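Local structure of 2-Keto-3-deoxy-(6-phospho-)gluconate aldolase (2R94) at residues Pro6-Phe11 against Ala241-Leu246; Val69-Leu74 against Val94-Pro99; Ile123-Tyr128 against Gly147-Val152. The protein is an aldolase of the dihydrodipicolinate synthetase family, folded as a TIM barrel and modelled here with pyruvic acid bound. All coordinates share one frame; numbering follows the deposited sequence.

Interaction 1: Pro6-Phe11 against Ala241-Leu246; sequences PVITTF and AAVYEL. With PYR (pyruvic acid), chain E.
Ile-8 and Tyr-244 meet where the loop leaving the first strand of the TIM barrel passes helix 239-251, far along the chain. The branched side chain of Ile-8 illustrates how one residue can serve two neighbours on a helix. Its CB already stands over the rim of the tyrosine, 4.0 Å from Tyr-244 CE1. At CB the chain divides. CG2, placed anti to the carbonyl carbon, reaches over the middle of the phenol ring, a CH-pi contact with the methyl only 8° from the ring normal. The same methyl presses on the preceding helix residue, with Ile-8 CG2 and Val-243 CG1 3.5 Å apart, tighter than usual for two carbons. CG1 takes the other branch, between backbone N and carbonyl carbon (chi1 46°), and its extended continuation carries CD1 over the same face, near the ring's CD1 corner, 3.8 Å from Tyr-244 CD1.

At the start of the loop, Pro-6 CB packs 3.3 Å from the C atom of pyruvic acid, which is also hydrogen-bonded to Thr-42. Asn-199 braces the loop by bonding Pro-6 O and Ile-8 N, while Thr-9 OG1 is held by Gly-43 O. The phenol hydroxyl works in the plane of its ring: Tyr-244 OH donates to the carbonyl oxygen of Thr-9, a hydrogen bond modelled at a very short 2.5 Å, a length to be taken with caution.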
ATOM      1  N   PRO A   6     -20.371 -14.342 -11.160  1.00 26.32           N
ATOM      2  CA  PRO A   6     -20.877 -13.414 -10.162  1.00 23.99           C
ATOM      3  C   PRO A   6     -21.759 -12.515 -10.988  1.00 24.38           C
ATOM      4  O   PRO A   6     -21.270 -11.591 -11.628  1.00 24.16           O
ATOM      5  CB  PRO A   6     -19.634 -12.681  -9.723  1.00 24.14           C
ATOM      6  CG  PRO A   6     -18.782 -12.644 -11.005  1.00 25.91           C
ATOM      7  CD  PRO A   6     -19.067 -13.917 -11.719  1.00 25.40           C
ATOM      8  N   VAL A   7     -23.048 -12.840 -11.030  1.00 22.64           N
ATOM      9  CA  VAL A   7     -23.971 -12.330 -12.044  1.00 22.82           C
ATOM     10  C   VAL A   7     -24.321 -10.898 -11.745  1.00 23.72           C
ATOM     11  O   VAL A   7     -24.289 -10.457 -10.554  1.00 24.43           O
ATOM     12  CB  VAL A   7     -25.238 -13.261 -12.103  1.00 24.73           C
ATOM     13  CG1 VAL A   7     -26.008 -13.200 -10.786  1.00 22.22           C
ATOM     14  CG2 VAL A   7     -26.098 -12.939 -13.313  1.00 26.09           C
ATOM     15  N   ILE A   8     -24.585 -10.130 -12.794  1.00 22.20           N
ATOM     16  CA  ILE A   8     -24.918  -8.725 -12.614  1.00 20.08           C
ATOM     17  C   ILE A   8     -26.355  -8.650 -12.083  1.00 25.02           C
ATOM     18  O   ILE A   8     -27.176  -9.531 -12.359  1.00 23.43           O
ATOM     19  CB  ILE A   8     -24.905  -7.912 -13.961  1.00 18.81           C
ATOM     20  CG1 ILE A   8     -25.630  -8.671 -15.042  1.00 18.61           C
ATOM     21  CG2 ILE A   8     -23.493  -7.697 -14.571  1.00 16.63           C
ATOM     22  CD1 ILE A   8     -25.628  -7.914 -16.347  1.00 17.23           C
ATOM     23  N   THR A   9     -26.664  -7.563 -11.372  1.00 24.65           N
ATOM     24  CA  THR A   9     -27.986  -7.276 -10.955  1.00 25.76           C
ATOM     25  C   THR A   9     -28.581  -6.280 -11.963  1.00 28.54           C
ATOM     26  O   THR A   9     -28.067  -5.166 -12.146  1.00 27.13           O
ATOM     27  CB  THR A   9     -27.943  -6.639  -9.598  1.00 25.86           C
ATOM     28  OG1 THR A   9     -27.203  -7.501  -8.707  1.00 26.10           O
ATOM     29  CG2 THR A   9     -29.351  -6.446  -9.120  1.00 25.03           C
ATOM     30  N   THR A  10     -29.667  -6.670 -12.611  1.00 27.97           N
ATOM     31  CA  THR A  10     -30.124  -5.904 -13.734  1.00 30.82           C
ATOM     32  C   THR A  10     -31.273  -4.966 -13.345  1.00 33.22           C
ATOM     33  O   THR A  10     -32.410  -5.393 -13.202  1.00 35.87           O
ATOM     34  CB  THR A  10     -30.598  -6.841 -14.818  1.00 29.88           C
ATOM     35  OG1 THR A  10     -31.612  -7.709 -14.268  1.00 31.61           O
ATOM     36  CG2 THR A  10     -29.475  -7.708 -15.287  1.00 29.76           C
ATOM     37  N   PHE A  11     -30.972  -3.694 -13.193  1.00 33.56           N
ATOM     38  CA  PHE A  11     -31.962  -2.695 -12.953  1.00 35.04           C
ATOM     39  C   PHE A  11     -32.551  -2.221 -14.254  1.00 39.07           C
ATOM     40  O   PHE A  11     -31.887  -2.221 -15.290  1.00 37.59           O
ATOM     41  CB  PHE A  11     -31.333  -1.522 -12.243  1.00 31.98           C
ATOM     42  CG  PHE A  11     -30.952  -1.824 -10.817  1.00 31.11           C
ATOM     43  CD1 PHE A  11     -31.895  -1.730  -9.806  1.00 30.94           C
ATOM     44  CD2 PHE A  11     -29.655  -2.217 -10.499  1.00 29.48           C
ATOM     45  CE1 PHE A  11     -31.560  -2.009  -8.482  1.00 30.68           C
ATOM     46  CE2 PHE A  11     -29.293  -2.487  -9.205  1.00 29.21           C
ATOM     47  CZ  PHE A  11     -30.256  -2.378  -8.175  1.00 31.12           C
ATOM     48  N   ALA A 241     -19.818  -0.709 -14.281  1.00 25.23           N
ATOM     49  CA  ALA A 241     -20.907  -0.328 -15.185  1.00 23.99           C
ATOM     50  C   ALA A 241     -20.674  -0.913 -16.570  1.00 25.26           C
ATOM     51  O   ALA A 241     -21.622  -1.040 -17.326  1.00 27.74           O
ATOM     52  CB  ALA A 241     -21.041   1.196 -15.284  1.00 22.47           C
ATOM     53  N   ALA A 242     -19.434  -1.269 -16.915  1.00 25.13           N
ATOM     54  CA  ALA A 242     -19.111  -1.714 -18.288  1.00 24.51           C
ATOM     55  C   ALA A 242     -19.517  -3.155 -18.520  1.00 24.82           C
ATOM     56  O   ALA A 242     -19.811  -3.585 -19.652  1.00 25.09           O
ATOM     57  CB  ALA A 242     -17.618  -1.525 -18.556  1.00 25.48           C
ATOM     58  N   VAL A 243     -19.488  -3.935 -17.450  1.00 24.83           N
ATOM     59  CA  VAL A 243     -19.980  -5.314 -17.499  1.00 24.75           C
ATOM     60  C   VAL A 243     -21.306  -5.396 -18.208  1.00 25.42           C
ATOM     61  O   VAL A 243     -21.487  -6.261 -19.119  1.00 28.12           O
ATOM     62  CB  VAL A 243     -20.027  -5.983 -16.115  1.00 24.74           C
ATOM     63  CG1 VAL A 243     -20.477  -7.428 -16.232  1.00 23.94           C
ATOM     64  CG2 VAL A 243     -18.653  -6.001 -15.503  1.00 23.41           C
ATOM     65  N   TYR A 244     -22.216  -4.476 -17.891  1.00 23.93           N
ATOM     66  CA  TYR A 244     -23.548  -4.502 -18.504  1.00 22.64           C
ATOM     67  C   TYR A 244     -23.419  -4.329 -20.009  1.00 25.80           C
ATOM     68  O   TYR A 244     -23.978  -5.113 -20.770  1.00 25.22           O
ATOM     69  CB  TYR A 244     -24.400  -3.388 -17.947  1.00 22.90           C
ATOM     70  CG  TYR A 244     -24.736  -3.569 -16.447  1.00 22.33           C
ATOM     71  CD1 TYR A 244     -25.958  -4.127 -16.069  1.00 19.68           C
ATOM     72  CD2 TYR A 244     -23.821  -3.234 -15.451  1.00 21.46           C
ATOM     73  CE1 TYR A 244     -26.293  -4.286 -14.770  1.00 21.46           C
ATOM     74  CE2 TYR A 244     -24.147  -3.400 -14.066  1.00 21.44           C
ATOM     75  CZ  TYR A 244     -25.423  -3.914 -13.755  1.00 21.56           C
ATOM     76  OH  TYR A 244     -25.845  -4.132 -12.453  1.00 22.91           O
ATOM     77  N   GLU A 245     -22.658  -3.324 -20.438  1.00 25.33           N
ATOM     78  CA  GLU A 245     -22.451  -3.082 -21.859  1.00 27.84           C
ATOM     79  C   GLU A 245     -21.767  -4.217 -22.612  1.00 27.30           C
ATOM     80  O   GLU A 245     -22.166  -4.523 -23.708  1.00 29.16           O
ATOM     81  CB  GLU A 245     -21.785  -1.726 -22.137  1.00 30.04           C
ATOM     82  CG  GLU A 245     -21.632  -1.429 -23.656  1.00 34.86           C
ATOM     83  CD  GLU A 245     -22.976  -1.244 -24.343  1.00 37.68           C
ATOM     84  OE1 GLU A 245     -23.962  -0.899 -23.633  1.00 37.70           O
ATOM     85  OE2 GLU A 245     -23.058  -1.452 -25.589  1.00 40.10           O
ATOM     86  N   LEU A 246     -20.776  -4.866 -22.009  1.00 25.88           N
ATOM     87  CA  LEU A 246     -20.160  -6.064 -22.552  1.00 25.37           C
ATOM     88  C   LEU A 246     -21.122  -7.218 -22.741  1.00 27.31           C
ATOM     89  O   LEU A 246     -21.044  -7.950 -23.754  1.00 26.87           O
ATOM     90  CB  LEU A 246     -19.025  -6.522 -21.655  1.00 24.11           C
ATOM     91  CG  LEU A 246     -17.864  -5.498 -21.611  1.00 24.93           C
ATOM     92  CD1 LEU A 246     -16.850  -5.887 -20.541  1.00 22.92           C
ATOM     93  CD2 LEU A 246     -17.166  -5.300 -22.964  1.00 22.19           C
TER
HETATM   94  C   PYR E 999     -17.837 -10.872  -7.648  1.00 35.98           C
HETATM   95  O   PYR E 999     -17.999  -9.998  -8.528  1.00 36.99           O
HETATM   96  OXT PYR E 999     -18.710 -11.064  -6.757  1.00 34.92           O
HETATM   97  CA  PYR E 999     -16.699 -11.598  -7.689  0.50 34.91           C
HETATM   98  CB  PYR E 999     -15.672 -11.365  -8.764  1.00 34.44           C

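Interaction 2: Val69-Leu74 against Val94-Pro99; sequences VQVASL and VASLPP
The amide of Gln-70 has the Leu-97 side chain over one side of its plane, with Ser-96 CA near the plane itself; the peptide nitrogen of Ala-72, from the same segment as the glutamine, lies on the other side. The amide is probably turned over in the model, so which of its two ends is nitrogen is doubtful; the atom modelled as NE2 is 3.7 Å from Leu-97 CG. With CG anti to the backbone N (chi1 -161°) and a bend at the next bond, the chain curls along the neighbouring strand. Two peptide groups bridge the strands: Ala-95 N donates to Val-69 O at 2.8 Å, and Val-71 N to Ala-95 O at 2.9 Å.

This is the parallel pairing within a beta-alpha-beta unit of the TIM barrel, strand 67-70 crossing through helix 76-88 to strand 93-96. On the helix side, Val-71 CG1 rests on Val-94 CB at 4.0 Å, with Leu-82 of that helix against Val-71. Where the strands give way to loop, Ala-72 CB touches Leu-97 CB at 3.8 Å and Ser-96 OG at 3.4 Å. That hydroxyl donates to Leu-97 O at 2.6 Å, in the carbonyl plane on a lone pair, and also bonds Tyr-113 OH of helix 107-120.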
ATOM      1  N   VAL A  69     -25.364 -17.494  -2.673  1.00 21.16           N
ATOM      2  CA  VAL A  69     -25.849 -16.173  -2.473  1.00 20.66           C
ATOM      3  C   VAL A  69     -24.908 -15.482  -1.551  1.00 22.84           C
ATOM      4  O   VAL A  69     -24.537 -16.036  -0.517  1.00 20.89           O
ATOM      5  CB  VAL A  69     -27.320 -16.173  -1.945  1.00 23.83           C
ATOM      6  CG1 VAL A  69     -27.750 -14.781  -1.540  1.00 23.03           C
ATOM      7  CG2 VAL A  69     -28.260 -16.730  -3.068  1.00 24.07           C
ATOM      8  N   GLN A  70     -24.486 -14.285  -1.959  1.00 22.97           N
ATOM      9  CA  GLN A  70     -23.547 -13.517  -1.198  1.00 23.90           C
ATOM     10  C   GLN A  70     -24.403 -12.660  -0.301  1.00 23.89           C
ATOM     11  O   GLN A  70     -25.312 -11.988  -0.793  1.00 22.62           O
ATOM     12  CB  GLN A  70     -22.707 -12.644  -2.142  1.00 23.70           C
ATOM     13  CG  GLN A  70     -21.409 -12.166  -1.508  1.00 22.41           C
ATOM     14  CD  GLN A  70     -21.631 -10.998  -0.596  1.00 22.93           C
ATOM     15  OE1 GLN A  70     -22.219  -9.970  -1.006  1.00 22.47           O
ATOM     16  NE2 GLN A  70     -21.123 -11.098   0.628  1.00 21.20           N
ATOM     17  N   VAL A  71     -24.108 -12.661   0.997  1.00 23.03           N
ATOM     18  CA  VAL A  71     -25.060 -12.175   1.985  1.00 23.24           C
ATOM     19  C   VAL A  71     -24.560 -11.031   2.861  1.00 25.53           C
ATOM     20  O   VAL A  71     -25.260 -10.612   3.749  1.00 26.08           O
ATOM     21  CB  VAL A  71     -25.530 -13.313   2.945  1.00 22.99           C
ATOM     22  CG1 VAL A  71     -26.170 -14.500   2.209  1.00 21.74           C
ATOM     23  CG2 VAL A  71     -24.399 -13.765   3.856  1.00 23.22           C
ATOM     24  N   ALA A  72     -23.360 -10.509   2.640  1.00 25.49           N
ATOM     25  CA  ALA A  72     -22.816  -9.556   3.569  1.00 25.44           C
ATOM     26  C   ALA A  72     -23.679  -8.330   3.717  1.00 25.94           C
ATOM     27  O   ALA A  72     -24.289  -7.879   2.759  1.00 25.55           O
ATOM     28  CB  ALA A  72     -21.367  -9.117   3.157  1.00 26.81           C
ATOM     29  N   SER A  73     -23.672  -7.750   4.915  1.00 26.76           N
ATOM     30  CA  SER A  73     -24.345  -6.480   5.165  1.00 26.27           C
ATOM     31  C   SER A  73     -23.647  -5.919   6.361  1.00 26.25           C
ATOM     32  O   SER A  73     -23.181  -6.695   7.216  1.00 25.59           O
ATOM     33  CB  SER A  73     -25.824  -6.729   5.469  1.00 28.50           C
ATOM     34  OG  SER A  73     -26.405  -5.619   6.118  1.00 30.63           O
ATOM     35  N   LEU A  74     -23.551  -4.592   6.451  1.00 25.73           N
ATOM     36  CA  LEU A  74     -22.967  -3.974   7.644  1.00 25.89           C
ATOM     37  C   LEU A  74     -23.960  -3.927   8.795  1.00 27.10           C
ATOM     38  O   LEU A  74     -23.660  -3.401   9.863  1.00 28.67           O
ATOM     39  CB  LEU A  74     -22.383  -2.600   7.346  1.00 25.90           C
ATOM     40  CG  LEU A  74     -21.245  -2.706   6.322  1.00 25.40           C
ATOM     41  CD1 LEU A  74     -20.754  -1.293   5.847  1.00 24.04           C
ATOM     42  CD2 LEU A  74     -20.113  -3.569   6.880  1.00 24.92           C
ATOM     43  N   VAL A  94     -24.060 -20.181   0.894  1.00 26.70           N
ATOM     44  CA  VAL A  94     -24.056 -18.730   1.058  1.00 26.38           C
ATOM     45  C   VAL A  94     -22.594 -18.292   1.173  1.00 26.79           C
ATOM     46  O   VAL A  94     -21.723 -19.089   1.566  1.00 28.22           O
ATOM     47  CB  VAL A  94     -24.868 -18.262   2.336  1.00 26.18           C
ATOM     48  CG1 VAL A  94     -26.322 -18.555   2.130  1.00 25.64           C
ATOM     49  CG2 VAL A  94     -24.391 -18.973   3.575  1.00 26.08           C
ATOM     50  N   ALA A  95     -22.300 -17.044   0.818  1.00 24.83           N
ATOM     51  CA  ALA A  95     -20.935 -16.570   0.897  1.00 24.77           C
ATOM     52  C   ALA A  95     -21.039 -15.264   1.563  1.00 25.13           C
ATOM     53  O   ALA A  95     -22.077 -14.619   1.467  1.00 27.82           O
ATOM     54  CB  ALA A  95     -20.391 -16.334  -0.485  1.00 23.72           C
ATOM     55  N   SER A  96     -19.947 -14.787   2.121  1.00 25.34           N
ATOM     56  CA  SER A  96     -19.965 -13.431   2.652  1.00 23.48           C
ATOM     57  C   SER A  96     -18.578 -12.804   2.574  1.00 21.54           C
ATOM     58  O   SER A  96     -17.605 -13.439   2.948  1.00 23.11           O
ATOM     59  CB  SER A  96     -20.401 -13.422   4.138  1.00 20.90           C
ATOM     60  OG  SER A  96     -20.506 -12.056   4.590  1.00 20.09           O
ATOM     61  N   LEU A  97     -18.536 -11.555   2.150  1.00 19.49           N
ATOM     62  CA  LEU A  97     -17.437 -10.695   2.412  1.00 21.38           C
ATOM     63  C   LEU A  97     -17.263 -10.656   3.914  1.00 22.36           C
ATOM     64  O   LEU A  97     -18.208 -10.875   4.649  1.00 20.59           O
ATOM     65  CB  LEU A  97     -17.773  -9.278   1.936  1.00 22.18           C
ATOM     66  CG  LEU A  97     -17.921  -9.191   0.408  1.00 21.53           C
ATOM     67  CD1 LEU A  97     -18.666  -7.889   0.067  1.00 22.38           C
ATOM     68  CD2 LEU A  97     -16.497  -9.161  -0.095  1.00 21.01           C
ATOM     69  N   PRO A  98     -16.030 -10.422   4.363  1.00 22.69           N
ATOM     70  CA  PRO A  98     -15.816 -10.039   5.738  1.00 22.67           C
ATOM     71  C   PRO A  98     -16.478  -8.672   5.903  1.00 25.56           C
ATOM     72  O   PRO A  98     -16.698  -7.970   4.908  1.00 25.22           O
ATOM     73  CB  PRO A  98     -14.302  -9.847   5.844  1.00 21.54           C
ATOM     74  CG  PRO A  98     -13.711 -10.500   4.620  1.00 20.49           C
ATOM     75  CD  PRO A  98     -14.796 -10.474   3.560  1.00 21.23           C
ATOM     76  N   PRO A  99     -16.779  -8.288   7.153  1.00 24.17           N
ATOM     77  CA  PRO A  99     -17.241  -6.942   7.418  1.00 25.44           C
ATOM     78  C   PRO A  99     -16.318  -5.984   6.694  1.00 27.59           C
ATOM     79  O   PRO A  99     -15.093  -6.069   6.848  1.00 30.36           O
ATOM     80  CB  PRO A  99     -17.091  -6.822   8.954  1.00 23.63           C
ATOM     81  CG  PRO A  99     -17.428  -8.316   9.379  1.00 24.93           C
ATOM     82  CD  PRO A  99     -16.689  -9.124   8.367  1.00 25.00           C
TER

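Interaction 3: Ile123-Tyr128 against Gly147-Val152; sequences IPVFLY and GCIRGV. With PYR (pyruvic acid), chain E.
The ring of Phe-126 lies flat against the backbone of Gly-151, whose CA stands 3.6 Å from the ring centroid and only 9° off its normal, a CH-pi contact centred on one face. With no CB on Gly-151, the aromatic plane can settle directly on the main chain. Phe-126 gets there because CG is anti to its own carbonyl carbon (chi1 -79°), folding the ring across to the next strand. Ala-95, Arg-173 and Tyr-175 pack around the same side chain.

Strands 125-128 and 149-152 are adjacent parallel staves of the TIM barrel, crossing at -45°. Arg-150 N donates to Val-125 O at 3.0 Å, and Leu-127 N bonds Gly-151 O at 2.9 Å. Near the N-terminal ends of the strands a water takes over: it accepts from Val-125 N and donates to Cys-148 O, joining two backbones that do not bond directly there. Cys-148 is further tied by a disulfide to Cys-118 of helix 107-120.

On the face of the sheet opposite Phe-126, shared with Val-152, Leu-127 CB meets Ile-149 CG2 at 4.0 Å, with Phe-114 of helix 107-120 also against the leucine. On the solvent-exposed side, Arg-150 bends at chi3 so that its guanidinium lies across Pro-124, CG of the proline being 3.7 Å from Arg-150 NH2 and over one face, toward the rim of the group. Farther along the first strand, Tyr-128 OH comes within 3.1 Å of pyruvic acid OXT and is hydrogen-bonded to Thr-41. The contact thus changes in chemistry along its length: cationic, disulfide-tied and water-bridged at one end, apolar in the middle, and at the other end a phenol hydroxyl facing the pyruvic acid, so a strand packed by apolar groups delivers a polar atom to the ligand.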
ATOM      1  N   ILE A 123     -26.378 -25.285   5.156  1.00 33.28           N
ATOM      2  CA  ILE A 123     -25.594 -25.306   3.902  1.00 30.80           C
ATOM      3  C   ILE A 123     -24.204 -24.697   4.112  1.00 30.28           C
ATOM      4  O   ILE A 123     -24.003 -23.934   5.038  1.00 29.95           O
ATOM      5  CB  ILE A 123     -26.344 -24.621   2.767  1.00 29.30           C
ATOM      6  CG1 ILE A 123     -26.709 -23.151   3.097  1.00 27.31           C
ATOM      7  CG2 ILE A 123     -27.515 -25.511   2.348  1.00 29.45           C
ATOM      8  CD1 ILE A 123     -27.405 -22.417   1.880  1.00 27.53           C
ATOM      9  N   PRO A 124     -23.237 -25.019   3.253  1.00 30.37           N
ATOM     10  CA  PRO A 124     -21.873 -24.448   3.449  1.00 30.14           C
ATOM     11  C   PRO A 124     -21.837 -22.914   3.401  1.00 29.76           C
ATOM     12  O   PRO A 124     -22.486 -22.303   2.567  1.00 26.96           O
ATOM     13  CB  PRO A 124     -21.118 -24.938   2.210  1.00 30.63           C
ATOM     14  CG  PRO A 124     -21.870 -26.112   1.731  1.00 31.07           C
ATOM     15  CD  PRO A 124     -23.324 -25.832   2.041  1.00 30.64           C
ATOM     16  N   VAL A 125     -21.038 -22.328   4.268  1.00 28.89           N
ATOM     17  CA  VAL A 125     -20.699 -20.927   4.218  1.00 31.05           C
ATOM     18  C   VAL A 125     -19.317 -20.740   3.568  1.00 32.06           C
ATOM     19  O   VAL A 125     -18.365 -21.385   4.000  1.00 31.33           O
ATOM     20  CB  VAL A 125     -20.652 -20.380   5.668  1.00 30.38           C
ATOM     21  CG1 VAL A 125     -20.044 -19.016   5.732  1.00 28.20           C
ATOM     22  CG2 VAL A 125     -22.068 -20.375   6.192  1.00 32.27           C
ATOM     23  N   PHE A 126     -19.239 -19.898   2.529  1.00 30.69           N
ATOM     24  CA  PHE A 126     -17.980 -19.557   1.864  1.00 28.97           C
ATOM     25  C   PHE A 126     -17.482 -18.232   2.375  1.00 28.57           C
ATOM     26  O   PHE A 126     -18.277 -17.315   2.591  1.00 27.25           O
ATOM     27  CB  PHE A 126     -18.214 -19.302   0.393  1.00 28.99           C
ATOM     28  CG  PHE A 126     -18.361 -20.524  -0.439  1.00 30.23           C
ATOM     29  CD1 PHE A 126     -19.097 -21.594  -0.009  1.00 30.95           C
ATOM     30  CD2 PHE A 126     -17.765 -20.587  -1.690  1.00 31.29           C
ATOM     31  CE1 PHE A 126     -19.229 -22.715  -0.807  1.00 32.53           C
ATOM     32  CE2 PHE A 126     -17.905 -21.698  -2.505  1.00 31.49           C
ATOM     33  CZ  PHE A 126     -18.647 -22.758  -2.076  1.00 30.83           C
ATOM     34  N   LEU A 127     -16.166 -18.121   2.535  1.00 26.63           N
ATOM     35  CA  LEU A 127     -15.549 -16.862   2.800  1.00 25.66           C
ATOM     36  C   LEU A 127     -15.404 -16.222   1.439  1.00 27.57           C
ATOM     37  O   LEU A 127     -14.990 -16.893   0.519  1.00 27.10           O
ATOM     38  CB  LEU A 127     -14.178 -17.079   3.432  1.00 24.60           C
ATOM     39  CG  LEU A 127     -13.268 -15.880   3.283  1.00 24.20           C
ATOM     40  CD1 LEU A 127     -13.809 -14.627   3.977  1.00 24.08           C
ATOM     41  CD2 LEU A 127     -11.830 -16.216   3.730  1.00 23.51           C
ATOM     42  N   TYR A 128     -15.821 -14.954   1.281  1.00 27.39           N
ATOM     43  CA  TYR A 128     -15.604 -14.246   0.003  1.00 26.64           C
ATOM     44  C   TYR A 128     -14.566 -13.209   0.325  1.00 25.90           C
ATOM     45  O   TYR A 128     -14.864 -12.190   0.904  1.00 26.81           O
ATOM     46  CB  TYR A 128     -16.901 -13.626  -0.543  1.00 26.04           C
ATOM     47  CG  TYR A 128     -16.764 -12.632  -1.699  1.00 25.76           C
ATOM     48  CD1 TYR A 128     -15.554 -12.490  -2.436  1.00 24.67           C
ATOM     49  CD2 TYR A 128     -17.878 -11.859  -2.096  1.00 24.08           C
ATOM     50  CE1 TYR A 128     -15.456 -11.569  -3.515  1.00 24.49           C
ATOM     51  CE2 TYR A 128     -17.824 -10.969  -3.136  1.00 23.36           C
ATOM     52  CZ  TYR A 128     -16.613 -10.804  -3.853  1.00 26.70           C
ATOM     53  OH  TYR A 128     -16.595  -9.873  -4.879  1.00 25.81           O
ATOM     54  N   GLY A 147     -13.024 -21.915  11.668  1.00 39.19           N
ATOM     55  CA  GLY A 147     -13.475 -23.246  12.017  1.00 39.42           C
ATOM     56  C   GLY A 147     -14.789 -23.680  11.386  1.00 41.33           C
ATOM     57  O   GLY A 147     -15.399 -24.640  11.845  1.00 43.10           O
ATOM     58  N   CYS A 148     -15.263 -23.013  10.341  1.00 39.39           N
ATOM     59  CA  CYS A 148     -16.509 -23.476   9.742  1.00 38.96           C
ATOM     60  C   CYS A 148     -16.622 -23.175   8.256  1.00 38.06           C
ATOM     61  O   CYS A 148     -17.642 -23.493   7.620  1.00 37.71           O
ATOM     62  CB  CYS A 148     -17.734 -22.913  10.485  1.00 40.59           C
ATOM     63  SG  CYS A 148     -17.889 -21.080  10.443  1.00 42.35           S
ATOM     64  N   ILE A 149     -15.562 -22.611   7.698  1.00 35.04           N
ATOM     65  CA  ILE A 149     -15.585 -22.206   6.318  1.00 34.15           C
ATOM     66  C   ILE A 149     -15.492 -23.436   5.449  1.00 33.58           C
ATOM     67  O   ILE A 149     -14.615 -24.262   5.636  1.00 34.56           O
ATOM     68  CB  ILE A 149     -14.428 -21.224   6.020  1.00 33.00           C
ATOM     69  CG1 ILE A 149     -14.579 -19.987   6.920  1.00 31.64           C
ATOM     70  CG2 ILE A 149     -14.400 -20.867   4.541  1.00 31.59           C
ATOM     71  CD1 ILE A 149     -15.952 -19.364   6.855  1.00 29.93           C
ATOM     72  N   ARG A 150     -16.397 -23.587   4.510  1.00 32.87           N
ATOM     73  CA  ARG A 150     -16.343 -24.750   3.666  1.00 32.90           C
ATOM     74  C   ARG A 150     -16.107 -24.392   2.210  1.00 31.85           C
ATOM     75  O   ARG A 150     -16.225 -25.226   1.311  1.00 31.73           O
ATOM     76  CB  ARG A 150     -17.618 -25.564   3.880  1.00 36.96           C
ATOM     77  CG  ARG A 150     -17.526 -26.354   5.211  1.00 41.74           C
ATOM     78  CD  ARG A 150     -18.839 -26.879   5.750  1.00 45.72           C
ATOM     79  NE  ARG A 150     -19.485 -27.817   4.852  1.00 50.45           N
ATOM     80  CZ  ARG A 150     -20.795 -28.116   4.884  1.00 53.75           C
ATOM     81  NH1 ARG A 150     -21.629 -27.543   5.785  1.00 53.85           N
ATOM     82  NH2 ARG A 150     -21.282 -28.993   4.008  1.00 53.51           N
ATOM     83  N   GLY A 151     -15.767 -23.135   1.957  1.00 29.64           N
ATOM     84  CA  GLY A 151     -15.581 -22.695   0.572  1.00 27.47           C
ATOM     85  C   GLY A 151     -14.932 -21.326   0.607  1.00 26.84           C
ATOM     86  O   GLY A 151     -15.095 -20.606   1.584  1.00 24.94           O
ATOM     87  N   VAL A 152     -14.170 -20.974  -0.435  1.00 26.93           N
ATOM     88  CA  VAL A 152     -13.512 -19.646  -0.495  1.00 25.42           C
ATOM     89  C   VAL A 152     -13.626 -19.109  -1.894  1.00 26.08           C
ATOM     90  O   VAL A 152     -13.442 -19.835  -2.860  1.00 27.31           O
ATOM     91  CB  VAL A 152     -12.035 -19.709  -0.042  1.00 23.70           C
ATOM     92  CG1 VAL A 152     -11.387 -18.400  -0.142  1.00 22.82           C
ATOM     93  CG2 VAL A 152     -11.936 -20.259   1.394  1.00 22.41           C
TER
HETATM   94  C   PYR E 999     -17.837 -10.872  -7.648  1.00 35.98           C
HETATM   95  O   PYR E 999     -17.999  -9.998  -8.528  1.00 36.99           O
HETATM   96  OXT PYR E 999     -18.710 -11.064  -6.757  1.00 34.92           O
HETATM   97  CA  PYR E 999     -16.699 -11.598  -7.689  0.50 34.91           C
HETATM   98  CB  PYR E 999     -15.672 -11.365  -8.764  1.00 34.44           C
HETATM   99  O   HOH W   1     -19.938 -23.934   6.449  1.00 34.36           O

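Overall arrangement
Interactions 2 and 3 are consecutive parts of one barrel wall, their centres 11 Å apart, joined because strands 93-96 and 125-129 are neighbours: Val-94 O and Phe-126 N lie 2.8 Å apart, and Ser-96 O and Tyr-128 N 2.9 Å, both probable hydrogen bonds. Both are nested in the long chain loop that interaction 1 closes. Interactions 1 and 3 sit on opposite sides of the chain's centre, with centres about 26 Å apart; their nearest atoms are about 6 Å apart, and both touch the pyruvic acid, through Pro-6 and Tyr-128. Interaction 2 is also near, the Gln-70 side chain being about 6 Å from the same ligand.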